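Local coordinates for endo-1,3-beta-glucanase, family GH16 (Zobellia galactanivorans, PDB 5FUI), which probably degrades beta-1,3-glucans such as laminarin and, through the C-terminal family 6 carbohydrate-binding module described here, binds that marine polysaccharide, at residues E16-L19 with Q25-P28; G33-Y38 with Q96-V101; I60-A65 with F114-I119. All blocks are in the same frame, centred on the assembly; numbering follows the deposited sequence.

Interaction 1 (E16-L19 with Q25-P28); sequences ESYL and QKEP. With MG (magnesium ion), chain E.
Two sets of torsions bring Tyr-18 and Lys-26 together across this surface contact: the tyrosine carries its CG between its backbone N and carbonyl carbon (chi1 48°), while the lysine runs extended to CE and then bends at its last torsion (chi4 25°), turning the ammonium toward the phenol. The side chains arrive from opposite directions, NZ of Lys-26 lying 2.7 Å from OH of Tyr-18, set obliquely to the ring. A second conformer of Lys-26 makes this polar approach doubtful in detail. The aliphatic part of the Lys-26 side chain meets Glu-16, where CE of Lys-26 comes within 3.3 Å of the carbonyl O and 4.1 Å of CB. The same carbonyl O of Glu-16 stands 4.1 Å above one face of the Tyr-18 ring, offset toward its rim. A sharp bend at chi2 (-89°) leads the carboxylate of Glu-16 away to the magnesium ion. There OE1 of Glu-16 binds the metal at 2.4 Å, and OE2 of Glu-16 accepts a hydrogen bond of 2.8 Å from water 1, itself a ligand. Glu-14, Glu-34 and Asn-126 complete this metal site of the family 6 module, beside which the loop between strands 10-14 and 20-22 meets strand 25-28, the first of the small hairpin. With its acid group given to the metal, Glu-16 probably spends its negative charge largely on magnesium.

Interaction 2 (G33-Y38 with Q96-V101); sequences GENVGY and QNWTTV. With MG (magnesium ion), chain E; APY (2-aminomethyl-pyridine), chain D.
The side-chain nitrogen ND2 of Asn-35, whose side chain packs on Trp-98, is engaged by two acceptors: its main partner is OE2 of Glu-27, to which it gives a hydrogen bond, and a weak but nearly straight one runs from ND2 of Asn-35 to O of Val-36 (3.2 Å, 167°). With its rotation fixed in this way, the amide stands at 63° to the indole plane. CB of Asn-35 touches CH2 of Trp-98 at 3.6 Å, OD1 of Asn-35 lies 3.7 Å from CZ2 of Trp-98, and ND2 sits at the edge of the indole, in its plane. The amide of Gln-96 meets that of Asn-35 from the opposite direction, but its orientation in the model is uncertain. One residue back, O of Glu-34 binds the magnesium ion at 2.3 Å; at the far end of the segment, C of Tyr-38 lies 3.5 Å from C5 of a bound 2-aminomethyl-pyridine. Tyr-38 thus lines a pocket among the loops, consistent with the variable-loop site of family 6 modules. The contact sets the small hairpin of strands 25-28 and 34-37 against the four-stranded sheet, where Trp-98, on outermost strand 97-107, packs on Ala-65 of strand 56-66 and on Asn-124 and Asn-126 of strand 124-131.

Interaction 3 (I60-A65 with F114-I119); sequences IEYRVA and FGLYSI. With APY (2-aminomethyl-pyridine), chain C.
Strands 60-65 and 114-118 face each other across the family 6 beta-sandwich, the first in its four-stranded and the second in its five-stranded sheet, with axes 12.3 Å apart at the closest and inclined at 46°, and no hydrogen bond joins the two segments. Tyr-62 and Phe-114 reach into the gap from opposite directions and meet edge to edge. OH of Tyr-62 lies in the plane of the phenylalanine ring, 3.5 Å from CZ of Phe-114, and this CZ in turn sits beside the edge of the tyrosine, near its plane. The phenylalanine gets there with CG anti to its backbone N (chi1 180°), which stretches the ring across the gap. Two residues on from Phe-114, CD2 of Leu-116 meets CE2 of Tyr-62 at 3.8 Å, while CD1 of Ile-60 packs obliquely on the phenylalanine ring, 4.2 Å from CE1 of Phe-114. The one polar atom of this group, the buried Tyr-62 hydroxyl, is hydrogen-bonded to Gln-103, and Phe-73 meets the Tyr-62 ring edge to face. Gly-115 and Tyr-117, in alternation with Phe-114 and Leu-116, line the other face of the sheet, where Trp-44 and Asp-76 complete a pocket holding a second 2-aminomethyl-pyridine; the location is consistent with the concave-face site of family 6 modules. CA of Gly-115 lies 3.6 Å from CM of the ligand, and CD2 of Tyr-117 has the ligand atom C3 at its ring edge, 3.2 Å away.

In the fold
Interactions 1 and 2, with centres 11 Å apart, share the small hairpin: O of Gln-25 probably accepts a hydrogen bond from N of Gly-37 at 2.8 Å, and both contacts reach the magnesium ion and water 1. Interaction 2 passes into interaction 3 through the four-stranded sheet, where O of Val-101 lies 2.8 Å from N of Tyr-62, a probable hydrogen bond. Interactions 1 and 3 do not touch. Strand 110-118 carries one ligand pocket on the face turned away from the core of interaction 3; the other lies at Tyr-38, just past strand 34-37, about 17 Å (nearest atoms) from the metal. Two separate pockets, here holding 2-aminomethyl-pyridine, are consistent with multivalent binding of laminarin.

Interaction 1 (E16-L19 with Q25-P28)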
loop_
_atom_site.group_PDB
_atom_site.type_symbol
_atom_site.label_atom_id
_atom_site.label_comp_id
_atom_site.label_asym_id
_atom_site.label_seq_id
_atom_site.Cartn_x
_atom_site.Cartn_y
_atom_site.Cartn_z
ATOM N N GLU A 16 -2.979 -0.810 8.367
ATOM C CA GLU A 16 -3.769 -1.746 9.183
ATOM C C GLU A 16 -5.259 -1.329 9.221
ATOM O O GLU A 16 -6.041 -1.996 9.846
ATOM C CB GLU A 16 -3.127 -1.897 10.567
ATOM C CG GLU A 16 -3.314 -0.700 11.496
ATOM C CD GLU A 16 -2.218 0.351 11.366
ATOM O OE1 GLU A 16 -1.497 0.422 10.322
ATOM O OE2 GLU A 16 -1.996 1.116 12.336
ATOM N N SER A 17 -5.618 -0.208 8.604
ATOM C CA SER A 17 -6.982 0.362 8.646
ATOM C C SER A 17 -7.882 -0.167 7.568
ATOM O O SER A 17 -8.984 0.366 7.346
ATOM C CB SER A 17 -6.916 1.897 8.621
ATOM O OG SER A 17 -6.647 2.374 7.298
ATOM N N TYR A 18 -7.461 -1.236 6.893
ATOM C CA TYR A 18 -8.282 -1.765 5.790
ATOM C C TYR A 18 -9.688 -2.233 6.252
ATOM O O TYR A 18 -9.835 -2.625 7.437
ATOM C CB TYR A 18 -7.615 -2.988 5.125
ATOM C CG TYR A 18 -7.100 -4.054 6.057
ATOM C CD1 TYR A 18 -7.972 -5.003 6.662
ATOM C CD2 TYR A 18 -5.743 -4.161 6.293
ATOM C CE1 TYR A 18 -7.467 -6.009 7.526
ATOM C CE2 TYR A 18 -5.231 -5.123 7.095
ATOM C CZ TYR A 18 -6.088 -6.062 7.693
ATOM O OH TYR A 18 -5.554 -7.010 8.540
ATOM N N LEU A 19 -10.694 -2.113 5.387
ATOM C CA LEU A 19 -12.048 -2.676 5.738
ATOM C C LEU A 19 -12.071 -4.133 5.399
ATOM O O LEU A 19 -12.665 -4.882 6.156
ATOM C CB LEU A 19 -13.132 -1.910 5.011
ATOM C CG LEU A 19 -14.578 -2.335 5.207
ATOM C CD1 LEU A 19 -14.968 -2.099 6.642
ATOM C CD2 LEU A 19 -15.504 -1.507 4.273
ATOM N N GLN A 25 -1.880 -10.428 8.219
ATOM C CA GLN A 25 -2.116 -10.296 9.646
ATOM C C GLN A 25 -1.503 -8.986 10.113
ATOM O O GLN A 25 -0.532 -8.496 9.590
ATOM C CB GLN A 25 -1.419 -11.411 10.425
ATOM C CG GLN A 25 -2.099 -12.765 10.170
ATOM C CD GLN A 25 -1.433 -13.898 10.853
ATOM O OE1 GLN A 25 -1.007 -13.785 11.991
ATOM N NE2 GLN A 25 -1.284 -14.985 10.134
ATOM N N LYS A 26 -2.071 -8.430 11.160
ATOM C CA LYS A 26 -1.523 -7.217 11.817
ATOM C C LYS A 26 -0.473 -7.586 12.882
ATOM O O LYS A 26 -0.559 -8.669 13.525
ATOM C CB LYS A 26 -2.640 -6.441 12.540
ATOM C CG LYS A 26 -3.776 -5.903 11.669
ATOM C CD LYS A 26 -4.759 -5.143 12.546
ATOM C CE LYS A 26 -5.944 -4.616 11.782
ATOM N NZ LYS A 26 -6.165 -5.426 10.578
ATOM N N GLU A 27 0.490 -6.685 13.092
ATOM C CA GLU A 27 1.524 -6.938 14.102
ATOM C C GLU A 27 2.042 -5.577 14.570
ATOM O O GLU A 27 1.903 -4.583 13.873
ATOM C CB GLU A 27 2.668 -7.808 13.575
ATOM C CG GLU A 27 3.406 -7.134 12.418
ATOM C CD GLU A 27 4.588 -7.920 11.942
ATOM O OE1 GLU A 27 5.192 -8.681 12.741
ATOM O OE2 GLU A 27 5.000 -7.765 10.762
ATOM N N PRO A 28 2.585 -5.487 15.808
ATOM C CA PRO A 28 3.121 -4.204 16.261
ATOM C C PRO A 28 4.283 -3.768 15.362
ATOM O O PRO A 28 5.083 -4.584 14.962
ATOM C CB PRO A 28 3.617 -4.502 17.702
ATOM C CG PRO A 28 3.246 -5.895 17.978
ATOM C CD PRO A 28 2.688 -6.551 16.806
HETATM MG MG MG E . 0.687 1.408 10.366
HETATM O O HOH W 1 0.432 2.549 12.392
#

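Interaction 2 (G33-Y38 with Q96-V101)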
loop_
_atom_site.group_PDB
_atom_site.type_symbol
_atom_site.label_atom_id
_atom_site.label_comp_id
_atom_site.label_asym_id
_atom_site.label_seq_id
_atom_site.Cartn_x
_atom_site.Cartn_y
_atom_site.Cartn_z
ATOM N N GLY A 33 2.256 2.085 16.338
ATOM C CA GLY A 33 1.050 1.488 15.780
ATOM C C GLY A 33 1.305 0.040 15.317
ATOM O O GLY A 33 2.057 -0.734 15.911
ATOM N N GLU A 34 0.674 -0.276 14.201
ATOM C CA GLU A 34 0.708 -1.634 13.625
ATOM C C GLU A 34 1.227 -1.532 12.200
ATOM O O GLU A 34 1.156 -0.457 11.555
ATOM C CB GLU A 34 -0.702 -2.399 13.689
ATOM C CG GLU A 34 -1.111 -2.709 15.099
ATOM C CD GLU A 34 -2.575 -3.177 15.080
ATOM O OE1 GLU A 34 -3.477 -2.345 14.748
ATOM O OE2 GLU A 34 -2.797 -4.365 15.320
ATOM N N ASN A 35 1.671 -2.660 11.691
ATOM C CA ASN A 35 1.850 -2.850 10.258
ATOM C C ASN A 35 1.173 -4.096 9.847
ATOM O O ASN A 35 0.817 -4.921 10.643
ATOM C CB ASN A 35 3.359 -2.874 9.865
ATOM C CG ASN A 35 4.140 -4.030 10.437
ATOM O OD1 ASN A 35 4.747 -3.917 11.488
ATOM N ND2 ASN A 35 4.173 -5.138 9.747
ATOM N N VAL A 36 0.921 -4.192 8.558
ATOM C CA VAL A 36 0.430 -5.473 7.918
ATOM C C VAL A 36 1.660 -6.314 7.640
ATOM O O VAL A 36 2.666 -5.841 6.995
ATOM C CB VAL A 36 -0.374 -5.159 6.633
ATOM C CG1 VAL A 36 -1.006 -6.417 6.118
ATOM C CG2 VAL A 36 -1.480 -4.208 7.024
ATOM N N GLY A 37 1.594 -7.588 8.086
ATOM C CA GLY A 37 2.624 -8.564 7.798
ATOM C C GLY A 37 2.013 -9.905 7.353
ATOM O O GLY A 37 0.795 -9.996 7.162
ATOM N N TYR A 38 2.907 -10.890 7.225
ATOM C CA TYR A 38 2.520 -12.245 6.813
ATOM C C TYR A 38 1.694 -12.158 5.502
ATOM O O TYR A 38 0.658 -12.811 5.292
ATOM C CB TYR A 38 1.718 -12.976 7.918
ATOM C CG TYR A 38 2.539 -13.062 9.185
ATOM C CD1 TYR A 38 3.589 -14.009 9.271
ATOM C CD2 TYR A 38 2.435 -12.077 10.167
ATOM C CE1 TYR A 38 4.451 -14.039 10.391
ATOM C CE2 TYR A 38 3.219 -12.119 11.336
ATOM C CZ TYR A 38 4.275 -13.062 11.404
ATOM O OH TYR A 38 5.079 -13.045 12.566
ATOM N N GLN A 96 11.449 -5.194 10.063
ATOM C CA GLN A 96 11.149 -3.860 10.589
ATOM C C GLN A 96 12.211 -2.875 10.185
ATOM O O GLN A 96 12.472 -1.954 10.881
ATOM C CB GLN A 96 10.887 -3.860 12.129
ATOM C CG GLN A 96 9.780 -4.794 12.612
ATOM C CD GLN A 96 8.385 -4.276 12.325
ATOM O OE1 GLN A 96 7.470 -5.105 12.092
ATOM N NE2 GLN A 96 8.177 -3.023 12.415
ATOM N N ASN A 97 12.820 -3.116 9.044
ATOM C CA ASN A 97 13.707 -2.135 8.426
ATOM C C ASN A 97 12.879 -1.410 7.363
ATOM O O ASN A 97 12.614 -1.987 6.329
ATOM C CB ASN A 97 14.937 -2.782 7.766
ATOM C CG ASN A 97 15.922 -3.323 8.767
ATOM O OD1 ASN A 97 16.921 -3.897 8.361
ATOM N ND2 ASN A 97 15.684 -3.153 9.975
ATOM N N TRP A 98 12.428 -0.205 7.650
ATOM C CA TRP A 98 11.409 0.419 6.767
ATOM C C TRP A 98 12.027 1.359 5.791
ATOM O O TRP A 98 13.075 1.987 6.058
ATOM C CB TRP A 98 10.432 1.213 7.677
ATOM C CG TRP A 98 9.712 0.277 8.570
ATOM C CD1 TRP A 98 10.030 -0.056 9.904
ATOM C CD2 TRP A 98 8.564 -0.517 8.179
ATOM N NE1 TRP A 98 9.156 -1.045 10.347
ATOM C CE2 TRP A 98 8.252 -1.369 9.342
ATOM C CE3 TRP A 98 7.769 -0.602 7.038
ATOM C CZ2 TRP A 98 7.193 -2.292 9.319
ATOM C CZ3 TRP A 98 6.754 -1.601 7.017
ATOM C CH2 TRP A 98 6.433 -2.384 8.151
ATOM N N THR A 99 11.365 1.483 4.620
ATOM C CA THR A 99 11.772 2.413 3.581
ATOM C C THR A 99 10.522 2.900 2.852
ATOM O O THR A 99 9.463 2.245 2.954
ATOM C CB THR A 99 12.809 1.722 2.609
ATOM O OG1 THR A 99 13.442 2.791 1.883
ATOM C CG2 THR A 99 12.079 0.739 1.639
ATOM N N THR A 100 10.621 4.012 2.154
ATOM C CA THR A 100 9.453 4.525 1.438
ATOM C C THR A 100 9.635 4.480 -0.067
ATOM O O THR A 100 10.583 5.067 -0.621
ATOM C CB THR A 100 9.199 5.982 1.857
ATOM O OG1 THR A 100 9.030 6.030 3.299
ATOM C CG2 THR A 100 7.866 6.495 1.257
ATOM N N VAL A 101 8.790 3.667 -0.723
ATOM C CA VAL A 101 8.785 3.655 -2.195
ATOM C C VAL A 101 7.564 4.443 -2.661
ATOM O O VAL A 101 6.642 4.749 -1.886
ATOM C CB VAL A 101 8.792 2.193 -2.760
ATOM C CG1 VAL A 101 10.121 1.478 -2.339
ATOM C CG2 VAL A 101 7.508 1.427 -2.293
HETATM MG MG MG E . 0.687 1.408 10.366
HETATM N N APY D . 8.392 -15.755 6.796
HETATM C CM APY D . 7.303 -14.871 7.319
HETATM C C2 APY D . 6.259 -14.536 6.251
HETATM C C3 APY D . 5.041 -15.313 6.194
HETATM C C4 APY D . 4.053 -15.005 5.221
HETATM C C5 APY D . 4.441 -13.921 4.342
HETATM C C6 APY D . 5.618 -13.206 4.377
HETATM N N1 APY D . 6.530 -13.496 5.344
HETATM O O HOH W 1 0.432 2.549 12.392
#

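Interaction 3 (I60-A65 with F114-I119)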
loop_
_atom_site.group_PDB
_atom_site.type_symbol
_atom_site.label_atom_id
_atom_site.label_comp_id
_atom_site.label_asym_id
_atom_site.label_seq_id
_atom_site.Cartn_x
_atom_site.Cartn_y
_atom_site.Cartn_z
ATOM N N ILE A 60 2.061 8.763 -4.608
ATOM C CA ILE A 60 1.555 7.825 -3.601
ATOM C C ILE A 60 2.798 7.066 -3.067
ATOM O O ILE A 60 3.548 6.428 -3.802
ATOM C CB ILE A 60 0.520 6.828 -4.123
ATOM C CG1 ILE A 60 -0.629 7.592 -4.920
ATOM C CG2 ILE A 60 -0.004 6.046 -2.908
ATOM C CD1 ILE A 60 -1.756 6.624 -5.338
ATOM N N GLU A 61 2.995 7.249 -1.756
ATOM C CA GLU A 61 4.152 6.672 -1.012
ATOM C C GLU A 61 3.699 5.503 -0.202
ATOM O O GLU A 61 2.577 5.523 0.324
ATOM C CB GLU A 61 4.741 7.686 -0.027
ATOM C CG GLU A 61 5.502 8.864 -0.688
ATOM C CD GLU A 61 5.761 9.885 0.370
ATOM O OE1 GLU A 61 4.819 10.649 0.689
ATOM O OE2 GLU A 61 6.911 9.920 0.946
ATOM N N TYR A 62 4.564 4.499 -0.093
ATOM C CA TYR A 62 4.287 3.267 0.631
ATOM C C TYR A 62 5.439 2.978 1.560
ATOM O O TYR A 62 6.598 2.860 1.116
ATOM C CB TYR A 62 4.091 2.035 -0.335
ATOM C CG TYR A 62 3.009 2.276 -1.365
ATOM C CD1 TYR A 62 3.247 2.913 -2.549
ATOM C CD2 TYR A 62 1.682 1.865 -1.080
ATOM C CE1 TYR A 62 2.204 3.108 -3.469
ATOM C CE2 TYR A 62 0.627 2.062 -1.991
ATOM C CZ TYR A 62 0.908 2.690 -3.145
ATOM O OH TYR A 62 -0.105 2.852 -4.053
ATOM N N ARG A 63 5.138 2.903 2.860
ATOM C CA ARG A 63 6.154 2.632 3.901
ATOM C C ARG A 63 6.220 1.159 4.105
ATOM O O ARG A 63 5.296 0.528 4.639
ATOM C CB ARG A 63 5.827 3.413 5.161
ATOM C CG ARG A 63 6.875 3.371 6.306
ATOM C CD ARG A 63 8.116 4.132 5.797
ATOM N NE ARG A 63 9.094 4.276 6.896
ATOM C CZ ARG A 63 10.312 4.799 6.719
ATOM N NH1 ARG A 63 10.722 5.227 5.497
ATOM N NH2 ARG A 63 11.168 4.870 7.764
ATOM N N VAL A 64 7.298 0.566 3.582
ATOM C CA VAL A 64 7.399 -0.924 3.391
ATOM C C VAL A 64 8.695 -1.493 3.982
ATOM O O VAL A 64 9.666 -0.758 4.173
ATOM C CB VAL A 64 7.298 -1.327 1.887
ATOM C CG1 VAL A 64 5.871 -0.984 1.380
ATOM C CG2 VAL A 64 8.367 -0.660 1.021
ATOM N N ALA A 65 8.721 -2.806 4.238
ATOM C CA ALA A 65 9.935 -3.487 4.657
ATOM C C ALA A 65 9.952 -4.873 4.092
ATOM O O ALA A 65 8.865 -5.482 3.851
ATOM C CB ALA A 65 9.883 -3.609 6.192
ATOM N N PHE A 114 -9.750 1.948 -2.574
ATOM C CA PHE A 114 -8.320 1.806 -2.931
ATOM C C PHE A 114 -7.829 0.417 -2.565
ATOM O O PHE A 114 -8.047 -0.008 -1.414
ATOM C CB PHE A 114 -7.580 2.915 -2.189
ATOM C CG PHE A 114 -6.072 2.962 -2.410
ATOM C CD1 PHE A 114 -5.512 3.539 -3.549
ATOM C CD2 PHE A 114 -5.248 2.485 -1.429
ATOM C CE1 PHE A 114 -4.133 3.555 -3.700
ATOM C CE2 PHE A 114 -3.877 2.531 -1.577
ATOM C CZ PHE A 114 -3.326 3.039 -2.717
ATOM N N GLY A 115 -7.239 -0.344 -3.509
ATOM C CA GLY A 115 -6.869 -1.704 -3.253
ATOM C C GLY A 115 -5.368 -1.925 -3.446
ATOM O O GLY A 115 -4.782 -1.368 -4.381
ATOM N N LEU A 116 -4.776 -2.754 -2.574
ATOM C CA LEU A 116 -3.382 -3.224 -2.736
ATOM C C LEU A 116 -3.405 -4.731 -2.857
ATOM O O LEU A 116 -4.063 -5.378 -2.037
ATOM C CB LEU A 116 -2.513 -2.838 -1.471
ATOM C CG LEU A 116 -2.454 -1.320 -1.276
ATOM C CD1 LEU A 116 -1.552 -1.051 -0.071
ATOM C CD2 LEU A 116 -1.948 -0.671 -2.541
ATOM N N TYR A 117 -2.769 -5.247 -3.902
ATOM C CA TYR A 117 -2.870 -6.670 -4.141
ATOM C C TYR A 117 -1.470 -7.228 -4.243
ATOM O O TYR A 117 -0.661 -6.781 -5.079
ATOM C CB TYR A 117 -3.610 -6.862 -5.507
ATOM C CG TYR A 117 -4.374 -8.164 -5.627
ATOM C CD1 TYR A 117 -3.710 -9.378 -5.600
ATOM C CD2 TYR A 117 -5.798 -8.177 -5.703
ATOM C CE1 TYR A 117 -4.404 -10.599 -5.707
ATOM C CE2 TYR A 117 -6.498 -9.347 -5.817
ATOM C CZ TYR A 117 -5.814 -10.549 -5.875
ATOM O OH TYR A 117 -6.578 -11.711 -5.944
ATOM N N SER A 118 -1.159 -8.228 -3.436
ATOM C CA SER A 118 0.168 -8.821 -3.443
ATOM C C SER A 118 0.352 -9.772 -4.625
ATOM O O SER A 118 -0.305 -10.825 -4.727
ATOM C CB SER A 118 0.344 -9.606 -2.156
ATOM O OG SER A 118 1.659 -10.185 -2.133
ATOM N N ILE A 119 1.242 -9.374 -5.504
ATOM C CA ILE A 119 1.672 -10.235 -6.614
ATOM C C ILE A 119 2.688 -11.242 -6.126
ATOM O O ILE A 119 2.598 -12.451 -6.486
ATOM C CB ILE A 119 2.317 -9.361 -7.714
ATOM C CG1 ILE A 119 1.204 -8.442 -8.291
ATOM C CG2 ILE A 119 2.981 -10.245 -8.808
ATOM C CD1 ILE A 119 1.816 -7.313 -9.155
HETATM N N APY C . -8.450 -4.418 -5.488
HETATM C CM APY C . -7.713 -5.023 -4.396
HETATM C C2 APY C . -8.839 -6.010 -4.137
HETATM C C3 APY C . -8.739 -7.276 -4.663
HETATM C C4 APY C . -9.795 -8.208 -4.522
HETATM C C5 APY C . -10.994 -7.784 -3.922
HETATM C C6 APY C . -11.097 -6.502 -3.405
HETATM N N1 APY C . -10.040 -5.629 -3.570
#